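Local structure of histidine triad (HIT) protein (Marinobacter aquaeolei, 3OHE) at residues Cys22-Met27 against Pro33-Val38; Leu37-Ser42 against Gln56-Glu61; Glu67-Leu72 against Asp76-Ala81. The protein is a calcium-bound member of the histidine triad family, probably a nucleotide-processing hydrolase or transferase, though its own reaction is not established. All blocks are in the same frame, centred on the assembly; numbering follows the deposited sequence. Where two conformers were deposited one is given.

Contact 1 (Cys22-Met27 against Pro33-Val38); sequences CDVLLM and PWVILV
Ile36 N donates to Leu25 O over 2.8 Å, and Leu25 N returns an equally straight bond to Ile36 O. Asp23 and Val38 form the next hydrogen-bonded pair, also joined by two backbone bonds. At the other end Met27 N donates to Trp34 O over 2.9 Å. A water sits between Met27 O and Trp34 N, with the bond from Trp34 N weak.

The side chains pack on two faces. On one, Val24 CG1 touches Val35 CG1 at 3.6 Å, and Val24 CG2 lies alongside Leu37 CD2. This face is covered by helix 52-72, through Leu65 and Met69. On the other, Leu25 CD1 touches Val38 CG2 at 3.7 Å.

Selenomethionine Met27 covers one face of the Trp34 indole, its CG 3.5 Å above the plane. That CG is anti to the backbone N (chi1 -176°), which carries the chain out over the ring face. Met27 CB sits 3.5 Å from the centroid of the Trp34 five-membered ring, a CH-pi contact. The selenium of Met27 stands farther off, 4.8 Å from the centroid of the Trp34 six-membered ring, in a Met-aromatic contact. Bends at chi2 and chi3 bring Met27 CE down to Trp34 CZ2 and across to Ile36 CD1. The indole N-H of Trp34 is hydrogen-bonded to His93, so the ring is held by a polar bond as well as by packing. Together the strands form a classic antiparallel beta hairpin at the centre of the HIT-fold sheet.

Contact 2 (Leu37-Ser42 against Gln56-Glu61); sequences LVPRVS and QRLLFE. With CA (calcium ion), chain D.
Helix 52-72 packs on the end of strand 34-39 in the helix-on-sheet layer of the HIT domain. The short segments run nearly antiparallel, with axes 10.5 Å apart. Leu58 makes most of the contact from the helix side. Its CG is anti to the backbone N (chi1 -178°), and this swings the two methyls toward the strand. Leu58 CD2 reaches Pro39 CG at 4.2 Å, crossing the proline ring obliquely. Leu58 CD1 meets Leu37 CD1 at a similar distance. The same Leu37 methyl also rests against the CB of Glu61, one turn further along the helix.

Glu61 turns its carboxylate to polar partners. Arg57 grips its OE2 side-on, with Arg57 NE to Glu61 OE2 at 2.8 Å and a longer bond from NH2. The oxygen lies in the guanidinium plane, and Phe60 covers one face of that group. Leu21 N also donates to OE2, while Ser19 binds OE1.

Away from the strand, Gln56 OE1 binds a calcium ion at 2.4 Å, with Glu53 and two waters. The contact across the segments is van der Waals packing of aliphatic groups, with the backbone of Glu61 included. The buried carboxylate is probably kept ionised by its arginine and backbone partners.

Contact 3 (Glu67-Leu72 against Asp76-Ala81); sequences EGMMEL and DKMNVA
Met70 and Met78, both selenomethionines, lie flank to flank, running antiparallel to one another. Each has CG anti to its carbonyl carbon, and each chain is bent at chi2 and chi3. Met70 CG lies 3.2 Å from Met78 CG, closer than usual for two carbons. The selenium atoms are also close, with Met70 SE and Met78 SE 3.6 Å apart. Met78 has a second deposited conformer, so the tightness of both pairs is doubtful.

The bend at chi3 (-72°) turns the methyl of Met70 toward the start of the strand. There Met70 CE rests on the backbone of Asp76, 3.7 Å from Asp76 C. Met70 SE touches Lys77 C at the same distance. Met69, one residue earlier on the helix, also takes part. Its contact is looser, with Met69 SE at 4.2 Å from Met78 CE.

Polar groups lie beside this apolar patch. Met78 O accepts from two side chains of its own strand. Lys77 NZ comes in the carbonyl plane at 3.0 Å from Met78 O. Asn79 ND2 comes from above that plane, at 2.9 Å from the same Met78 O. Lys77 NZ also reaches Leu83 O and Glu46 of the second subunit.

A classic beta bulge sets Asp76 and Lys77 opposite Arg97 at the start of strand 77-82. Met69 and Met78 reach His94 and Val96 of neighbouring strand 92-97. The contact thus packs the end of helix 52-72 on an edge strand of this chain's sheet, and Val80 and Ala81 continue the sheet into the second subunit.

In the fold
All three contacts are buried. Contact 1 is central and joins two neighbouring strands by backbone bonds. Contacts 2 and 3 are nearer the second subunit, their centres each about 11 Å from that of the chain. Both lay helix 52-72 on the same sheet, at places whose centres are about 17 Å apart. Their interfaces rely on apolar packing, leucine and proline in contact 2 and selenomethionine in contact 3. Contacts 1 and 2 share Leu37 and Val38, and a salt bridge from Asp23 to Arg40 also ties them. Met69 of contact 3 packs on Val35 of contact 1. Contacts 2 and 3 both touch the second subunit, but only contact 3 carries the sheet across.

Contact 1 (Cys22-Met27 against Pro33-Val38)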
loop_
_atom_site.group_PDB
_atom_site.type_symbol
_atom_site.label_atom_id
_atom_site.label_comp_id
_atom_site.label_asym_id
_atom_site.label_seq_id
_atom_site.Cartn_x
_atom_site.Cartn_y
_atom_site.Cartn_z
ATOM N N CYS A 22 12.003 2.610 -12.059
ATOM C CA CYS A 22 12.204 1.628 -10.997
ATOM C C CYS A 22 12.967 0.391 -11.409
ATOM O O CYS A 22 12.862 -0.107 -12.547
ATOM C CB CYS A 22 10.862 1.120 -10.448
ATOM S SG CYS A 22 9.776 2.402 -9.773
ATOM N N ASP A 23 13.690 -0.182 -10.448
ATOM C CA ASP A 23 14.062 -1.584 -10.572
ATOM C C ASP A 23 12.847 -2.441 -10.275
ATOM O O ASP A 23 12.098 -2.193 -9.321
ATOM C CB ASP A 23 15.214 -1.922 -9.607
ATOM C CG ASP A 23 16.573 -1.402 -10.083
ATOM O OD1 ASP A 23 16.719 -0.920 -11.237
ATOM O OD2 ASP A 23 17.557 -1.503 -9.280
ATOM N N VAL A 24 12.663 -3.480 -11.092
ATOM C CA VAL A 24 11.521 -4.372 -10.982
ATOM C C VAL A 24 12.043 -5.696 -10.483
ATOM O O VAL A 24 12.829 -6.362 -11.196
ATOM C CB VAL A 24 10.760 -4.522 -12.315
ATOM C CG1 VAL A 24 9.457 -5.331 -12.093
ATOM C CG2 VAL A 24 10.458 -3.169 -12.922
ATOM N N LEU A 25 11.656 -6.076 -9.258
ATOM C CA LEU A 25 12.232 -7.202 -8.546
ATOM C C LEU A 25 11.171 -8.238 -8.246
ATOM O O LEU A 25 10.071 -7.911 -7.853
ATOM C CB LEU A 25 12.878 -6.700 -7.253
ATOM C CG LEU A 25 13.900 -5.561 -7.361
ATOM C CD1 LEU A 25 14.418 -5.239 -5.959
ATOM C CD2 LEU A 25 15.054 -5.895 -8.372
ATOM N N LEU A 26 11.548 -9.502 -8.380
ATOM C CA LEU A 26 10.713 -10.624 -7.983
ATOM C C LEU A 26 11.041 -10.995 -6.535
ATOM O O LEU A 26 12.177 -11.360 -6.243
ATOM C CB LEU A 26 11.025 -11.833 -8.850
ATOM C CG LEU A 26 10.220 -13.120 -8.612
ATOM C CD1 LEU A 26 8.742 -12.896 -8.992
ATOM C CD2 LEU A 26 10.876 -14.273 -9.410
HETATM N N MSE A 27 10.084 -10.902 -5.638
HETATM C CA MSE A 27 10.303 -11.394 -4.262
HETATM C C MSE A 27 10.540 -12.888 -4.351
HETATM O O MSE A 27 9.740 -13.586 -4.962
HETATM C CB MSE A 27 9.115 -11.059 -3.350
HETATM C CG MSE A 27 9.351 -11.458 -1.913
HETATM SE SE MSE A 27 10.760 -10.431 -1.039
HETATM C CE MSE A 27 9.602 -9.149 -0.193
ATOM N N PRO A 33 2.617 -14.709 -6.360
ATOM C CA PRO A 33 3.247 -13.822 -7.349
ATOM C C PRO A 33 3.448 -12.454 -6.723
ATOM O O PRO A 33 2.458 -11.786 -6.364
ATOM C CB PRO A 33 2.235 -13.807 -8.510
ATOM C CG PRO A 33 1.320 -15.013 -8.270
ATOM C CD PRO A 33 1.247 -15.103 -6.787
ATOM N N TRP A 34 4.691 -12.043 -6.561
ATOM C CA TRP A 34 5.024 -10.892 -5.698
ATOM C C TRP A 34 6.171 -10.133 -6.347
ATOM O O TRP A 34 7.288 -10.640 -6.455
ATOM C CB TRP A 34 5.357 -11.434 -4.312
ATOM C CG TRP A 34 5.700 -10.464 -3.232
ATOM C CD1 TRP A 34 5.968 -9.147 -3.311
ATOM C CD2 TRP A 34 5.830 -10.826 -1.865
ATOM N NE1 TRP A 34 6.253 -8.652 -2.049
ATOM C CE2 TRP A 34 6.195 -9.683 -1.144
ATOM C CE3 TRP A 34 5.728 -12.042 -1.182
ATOM C CZ2 TRP A 34 6.416 -9.732 0.240
ATOM C CZ3 TRP A 34 5.935 -12.074 0.172
ATOM C CH2 TRP A 34 6.269 -10.935 0.867
ATOM N N VAL A 35 5.855 -8.924 -6.820
ATOM C CA VAL A 35 6.805 -8.067 -7.541
ATOM C C VAL A 35 6.940 -6.742 -6.778
ATOM O O VAL A 35 5.924 -6.172 -6.314
ATOM C CB VAL A 35 6.336 -7.841 -8.984
ATOM C CG1 VAL A 35 7.212 -6.811 -9.712
ATOM C CG2 VAL A 35 6.314 -9.176 -9.757
ATOM N N ILE A 36 8.180 -6.243 -6.712
ATOM C CA ILE A 36 8.504 -5.040 -5.984
ATOM C C ILE A 36 9.013 -4.013 -6.986
ATOM O O ILE A 36 9.853 -4.334 -7.826
ATOM C CB ILE A 36 9.548 -5.361 -4.903
ATOM C CG1 ILE A 36 8.989 -6.429 -3.936
ATOM C CG2 ILE A 36 9.951 -4.102 -4.142
ATOM C CD1 ILE A 36 9.965 -6.876 -2.900
ATOM N N LEU A 37 8.493 -2.783 -6.898
ATOM C CA LEU A 37 9.048 -1.639 -7.630
ATOM C C LEU A 37 9.893 -0.809 -6.697
ATOM O O LEU A 37 9.412 -0.401 -5.631
ATOM C CB LEU A 37 7.939 -0.755 -8.213
ATOM C CG LEU A 37 7.080 -1.355 -9.305
ATOM C CD1 LEU A 37 6.016 -0.329 -9.740
ATOM C CD2 LEU A 37 7.940 -1.787 -10.481
ATOM N N VAL A 38 11.149 -0.583 -7.072
ATOM C CA VAL A 38 12.076 0.224 -6.267
ATOM C C VAL A 38 12.478 1.447 -7.103
ATOM O O VAL A 38 13.296 1.343 -8.023
ATOM C CB VAL A 38 13.325 -0.525 -5.852
ATOM C CG1 VAL A 38 14.106 0.313 -4.817
ATOM C CG2 VAL A 38 12.984 -1.924 -5.277
HETATM O O HOH W 1 6.998 -14.066 -6.026
#

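Contact 2 (Leu37-Ser42 against Gln56-Glu61)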
loop_
_atom_site.group_PDB
_atom_site.type_symbol
_atom_site.label_atom_id
_atom_site.label_comp_id
_atom_site.label_asym_id
_atom_site.label_seq_id
_atom_site.Cartn_x
_atom_site.Cartn_y
_atom_site.Cartn_z
ATOM N N LEU A 37 8.493 -2.783 -6.898
ATOM C CA LEU A 37 9.048 -1.639 -7.630
ATOM C C LEU A 37 9.893 -0.809 -6.697
ATOM O O LEU A 37 9.412 -0.401 -5.631
ATOM C CB LEU A 37 7.939 -0.755 -8.213
ATOM C CG LEU A 37 7.080 -1.355 -9.305
ATOM C CD1 LEU A 37 6.016 -0.329 -9.740
ATOM C CD2 LEU A 37 7.940 -1.787 -10.481
ATOM N N VAL A 38 11.149 -0.583 -7.072
ATOM C CA VAL A 38 12.076 0.224 -6.267
ATOM C C VAL A 38 12.478 1.447 -7.103
ATOM O O VAL A 38 13.296 1.343 -8.023
ATOM C CB VAL A 38 13.325 -0.525 -5.852
ATOM C CG1 VAL A 38 14.106 0.313 -4.817
ATOM C CG2 VAL A 38 12.984 -1.924 -5.277
ATOM N N PRO A 39 11.925 2.644 -6.784
ATOM C CA PRO A 39 12.316 3.828 -7.539
ATOM C C PRO A 39 13.818 4.100 -7.363
ATOM O O PRO A 39 14.327 4.062 -6.243
ATOM C CB PRO A 39 11.485 4.955 -6.897
ATOM C CG PRO A 39 10.388 4.280 -6.243
ATOM C CD PRO A 39 10.853 2.926 -5.821
ATOM N N ARG A 40 14.493 4.354 -8.482
ATOM C CA ARG A 40 15.952 4.547 -8.472
ATOM C C ARG A 40 16.281 6.003 -8.113
ATOM O O ARG A 40 16.830 6.757 -8.911
ATOM C CB ARG A 40 16.562 4.182 -9.813
ATOM C CG ARG A 40 16.503 2.694 -10.137
ATOM C CD ARG A 40 17.317 2.386 -11.396
ATOM N NE ARG A 40 16.662 3.009 -12.526
ATOM C CZ ARG A 40 15.656 2.431 -13.188
ATOM N NH1 ARG A 40 15.365 1.154 -12.982
ATOM N NH2 ARG A 40 14.982 3.073 -14.105
ATOM N N VAL A 41 15.927 6.377 -6.902
ATOM C CA VAL A 41 16.109 7.737 -6.378
ATOM C C VAL A 41 16.719 7.554 -4.993
ATOM O O VAL A 41 16.144 6.872 -4.152
ATOM C CB VAL A 41 14.785 8.504 -6.297
ATOM C CG1 VAL A 41 15.020 9.915 -5.729
ATOM C CG2 VAL A 41 14.088 8.581 -7.663
ATOM N N SER A 42 17.884 8.129 -4.728
ATOM C CA SER A 42 18.550 7.922 -3.451
ATOM C C SER A 42 17.794 8.567 -2.291
ATOM O O SER A 42 17.172 9.607 -2.445
ATOM C CB SER A 42 19.991 8.425 -3.512
ATOM O OG SER A 42 20.027 9.842 -3.613
ATOM N N GLN A 56 3.854 10.664 -9.450
ATOM C CA GLN A 56 2.899 10.353 -10.509
ATOM C C GLN A 56 3.429 9.282 -11.476
ATOM O O GLN A 56 2.659 8.468 -11.949
ATOM C CB GLN A 56 2.479 11.614 -11.254
ATOM C CG GLN A 56 1.613 12.561 -10.410
ATOM C CD GLN A 56 1.092 13.724 -11.209
ATOM O OE1 GLN A 56 1.595 14.008 -12.317
ATOM N NE2 GLN A 56 0.059 14.392 -10.691
ATOM N N ARG A 57 4.726 9.255 -11.737
ATOM C CA ARG A 57 5.292 8.187 -12.536
ATOM C C ARG A 57 5.219 6.848 -11.815
ATOM O O ARG A 57 4.879 5.828 -12.428
ATOM C CB ARG A 57 6.722 8.516 -12.962
ATOM C CG ARG A 57 7.387 7.437 -13.821
ATOM C CD ARG A 57 6.767 7.337 -15.193
ATOM N NE ARG A 57 7.137 6.079 -15.828
ATOM C CZ ARG A 57 6.721 5.733 -17.035
ATOM N NH1 ARG A 57 6.080 6.598 -17.817
ATOM N NH2 ARG A 57 6.995 4.522 -17.468
ATOM N N LEU A 58 5.526 6.844 -10.530
ATOM C CA LEU A 58 5.410 5.624 -9.753
ATOM C C LEU A 58 3.974 5.094 -9.768
ATOM O O LEU A 58 3.750 3.900 -9.902
ATOM C CB LEU A 58 5.866 5.849 -8.300
ATOM C CG LEU A 58 5.832 4.629 -7.371
ATOM C CD1 LEU A 58 6.662 3.460 -7.944
ATOM C CD2 LEU A 58 6.310 5.072 -5.989
ATOM N N LEU A 59 3.000 5.991 -9.604
ATOM C CA LEU A 59 1.603 5.600 -9.681
ATOM C C LEU A 59 1.263 4.987 -11.029
ATOM O O LEU A 59 0.601 3.949 -11.121
ATOM C CB LEU A 59 0.708 6.822 -9.407
ATOM C CG LEU A 59 -0.780 6.665 -9.700
ATOM C CD1 LEU A 59 -1.440 5.643 -8.773
ATOM C CD2 LEU A 59 -1.481 8.076 -9.611
ATOM N N PHE A 60 1.687 5.640 -12.111
ATOM C CA PHE A 60 1.438 5.106 -13.468
ATOM C C PHE A 60 1.989 3.676 -13.565
ATOM O O PHE A 60 1.297 2.755 -14.028
ATOM C CB PHE A 60 2.075 6.002 -14.551
ATOM C CG PHE A 60 2.094 5.363 -15.882
ATOM C CD1 PHE A 60 0.958 5.283 -16.646
ATOM C CD2 PHE A 60 3.239 4.703 -16.331
ATOM C CE1 PHE A 60 1.000 4.635 -17.899
ATOM C CE2 PHE A 60 3.275 4.045 -17.556
ATOM C CZ PHE A 60 2.136 4.008 -18.317
ATOM N N GLU A 61 3.232 3.498 -13.147
ATOM C CA GLU A 61 3.889 2.190 -13.260
ATOM C C GLU A 61 3.206 1.156 -12.375
ATOM O O GLU A 61 2.995 0.007 -12.793
ATOM C CB GLU A 61 5.388 2.291 -12.925
ATOM C CG GLU A 61 6.125 3.152 -13.964
ATOM C CD GLU A 61 7.640 3.209 -13.775
ATOM O OE1 GLU A 61 8.108 2.578 -12.823
ATOM O OE2 GLU A 61 8.341 3.876 -14.585
HETATM CA CA CA D . 1.972 15.001 -14.454
HETATM O O HOH W 2 -0.304 15.765 -13.495
HETATM O O HOH W 3 2.072 17.293 -13.300
#

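Contact 3 (Glu67-Leu72 against Asp76-Ala81)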
loop_
_atom_site.group_PDB
_atom_site.type_symbol
_atom_site.label_atom_id
_atom_site.label_comp_id
_atom_site.label_asym_id
_atom_site.label_seq_id
_atom_site.Cartn_x
_atom_site.Cartn_y
_atom_site.Cartn_z
ATOM N N GLU A 67 -2.645 -4.041 -12.763
ATOM C CA GLU A 67 -3.672 -4.526 -13.673
ATOM C C GLU A 67 -3.150 -5.656 -14.553
ATOM O O GLU A 67 -3.829 -6.665 -14.797
ATOM C CB GLU A 67 -4.228 -3.375 -14.515
ATOM C CG GLU A 67 -5.445 -3.804 -15.310
ATOM C CD GLU A 67 -6.220 -2.724 -15.982
ATOM O OE1 GLU A 67 -5.876 -1.539 -15.855
ATOM O OE2 GLU A 67 -7.213 -3.099 -16.671
ATOM N N GLY A 68 -1.936 -5.494 -15.042
ATOM C CA GLY A 68 -1.323 -6.511 -15.886
ATOM C C GLY A 68 -1.050 -7.815 -15.145
ATOM O O GLY A 68 -1.266 -8.902 -15.721
HETATM N N MSE A 69 -0.573 -7.748 -13.897
HETATM C CA MSE A 69 -0.363 -8.957 -13.105
HETATM C C MSE A 69 -1.659 -9.680 -12.817
HETATM O O MSE A 69 -1.709 -10.912 -12.805
HETATM C CB MSE A 69 0.316 -8.602 -11.787
HETATM C CG MSE A 69 1.758 -8.221 -11.867
HETATM SE SE MSE A 69 2.568 -7.835 -10.160
HETATM C CE MSE A 69 2.699 -9.643 -9.428
HETATM N N MSE A 70 -2.734 -8.922 -12.585
HETATM C CA MSE A 70 -4.006 -9.562 -12.320
HETATM C C MSE A 70 -4.428 -10.467 -13.460
HETATM O O MSE A 70 -4.882 -11.611 -13.223
HETATM C CB MSE A 70 -5.059 -8.518 -12.018
HETATM C CG MSE A 70 -4.993 -7.984 -10.643
HETATM SE SE MSE A 70 -5.680 -9.307 -9.331
HETATM C CE MSE A 70 -7.589 -9.175 -9.781
ATOM N N GLU A 71 -4.281 -9.985 -14.703
ATOM C CA GLU A 71 -4.664 -10.811 -15.852
ATOM C C GLU A 71 -3.639 -11.939 -16.079
ATOM O O GLU A 71 -4.010 -13.086 -16.344
ATOM C CB GLU A 71 -4.890 -9.955 -17.084
ATOM C CG GLU A 71 -5.538 -10.747 -18.224
ATOM C CD GLU A 71 -7.025 -11.055 -18.088
ATOM O OE1 GLU A 71 -7.699 -10.566 -17.138
ATOM O OE2 GLU A 71 -7.544 -11.785 -18.972
ATOM N N LEU A 72 -2.358 -11.624 -16.000
ATOM C CA LEU A 72 -1.303 -12.567 -16.308
ATOM C C LEU A 72 -1.319 -13.777 -15.369
ATOM O O LEU A 72 -1.009 -14.904 -15.776
ATOM C CB LEU A 72 0.047 -11.872 -16.207
ATOM C CG LEU A 72 1.267 -12.597 -16.705
ATOM C CD1 LEU A 72 1.152 -12.807 -18.223
ATOM C CD2 LEU A 72 2.538 -11.786 -16.388
ATOM N N ASP A 76 -7.394 -13.095 -7.967
ATOM C CA ASP A 76 -8.654 -12.674 -7.397
ATOM C C ASP A 76 -8.645 -11.244 -6.848
ATOM O O ASP A 76 -9.662 -10.542 -6.924
ATOM C CB ASP A 76 -9.133 -13.623 -6.298
ATOM C CG ASP A 76 -9.487 -15.009 -6.815
ATOM O OD1 ASP A 76 -9.931 -15.123 -7.984
ATOM O OD2 ASP A 76 -9.292 -16.007 -6.073
ATOM N N LYS A 77 -7.528 -10.795 -6.276
ATOM C CA LYS A 77 -7.416 -9.493 -5.637
ATOM C C LYS A 77 -5.938 -9.110 -5.616
ATOM O O LYS A 77 -5.105 -9.947 -5.414
ATOM C CB LYS A 77 -7.957 -9.556 -4.212
ATOM C CG LYS A 77 -8.088 -8.227 -3.504
ATOM C CD LYS A 77 -9.159 -7.313 -4.125
ATOM C CE LYS A 77 -9.160 -5.864 -3.547
ATOM N NZ LYS A 77 -7.810 -5.203 -3.699
HETATM N N MSE A 78 -5.663 -7.818 -5.821
HETATM C CA MSE A 78 -4.315 -7.311 -5.588
HETATM C C MSE A 78 -4.128 -6.800 -4.198
HETATM O O MSE A 78 -5.058 -6.286 -3.577
HETATM C CB MSE A 78 -3.973 -6.161 -6.549
HETATM C CG MSE A 78 -3.862 -6.594 -7.977
HETATM SE SE MSE A 78 -2.463 -7.917 -8.337
HETATM C CE MSE A 78 -0.846 -7.069 -7.834
ATOM N N ASN A 79 -2.901 -6.936 -3.711
ATOM C CA ASN A 79 -2.476 -6.247 -2.479
ATOM C C ASN A 79 -1.244 -5.397 -2.843
ATOM O O ASN A 79 -0.273 -5.924 -3.398
ATOM C CB ASN A 79 -2.113 -7.225 -1.384
ATOM C CG ASN A 79 -3.280 -8.009 -0.770
ATOM O OD1 ASN A 79 -2.990 -8.836 0.116
ATOM N ND2 ASN A 79 -4.525 -7.772 -1.161
ATOM N N VAL A 80 -1.317 -4.097 -2.571
ATOM C CA VAL A 80 -0.264 -3.156 -2.889
ATOM C C VAL A 80 0.086 -2.427 -1.607
ATOM O O VAL A 80 -0.798 -1.982 -0.865
ATOM C CB VAL A 80 -0.692 -2.175 -4.001
ATOM C CG1 VAL A 80 0.449 -1.186 -4.350
ATOM C CG2 VAL A 80 -1.060 -2.950 -5.288
ATOM N N ALA A 81 1.386 -2.316 -1.299
ATOM C CA ALA A 81 1.795 -1.765 0.001
ATOM C C ALA A 81 3.185 -1.184 -0.023
ATOM O O ALA A 81 4.081 -1.730 -0.664
ATOM C CB ALA A 81 1.722 -2.833 1.135
#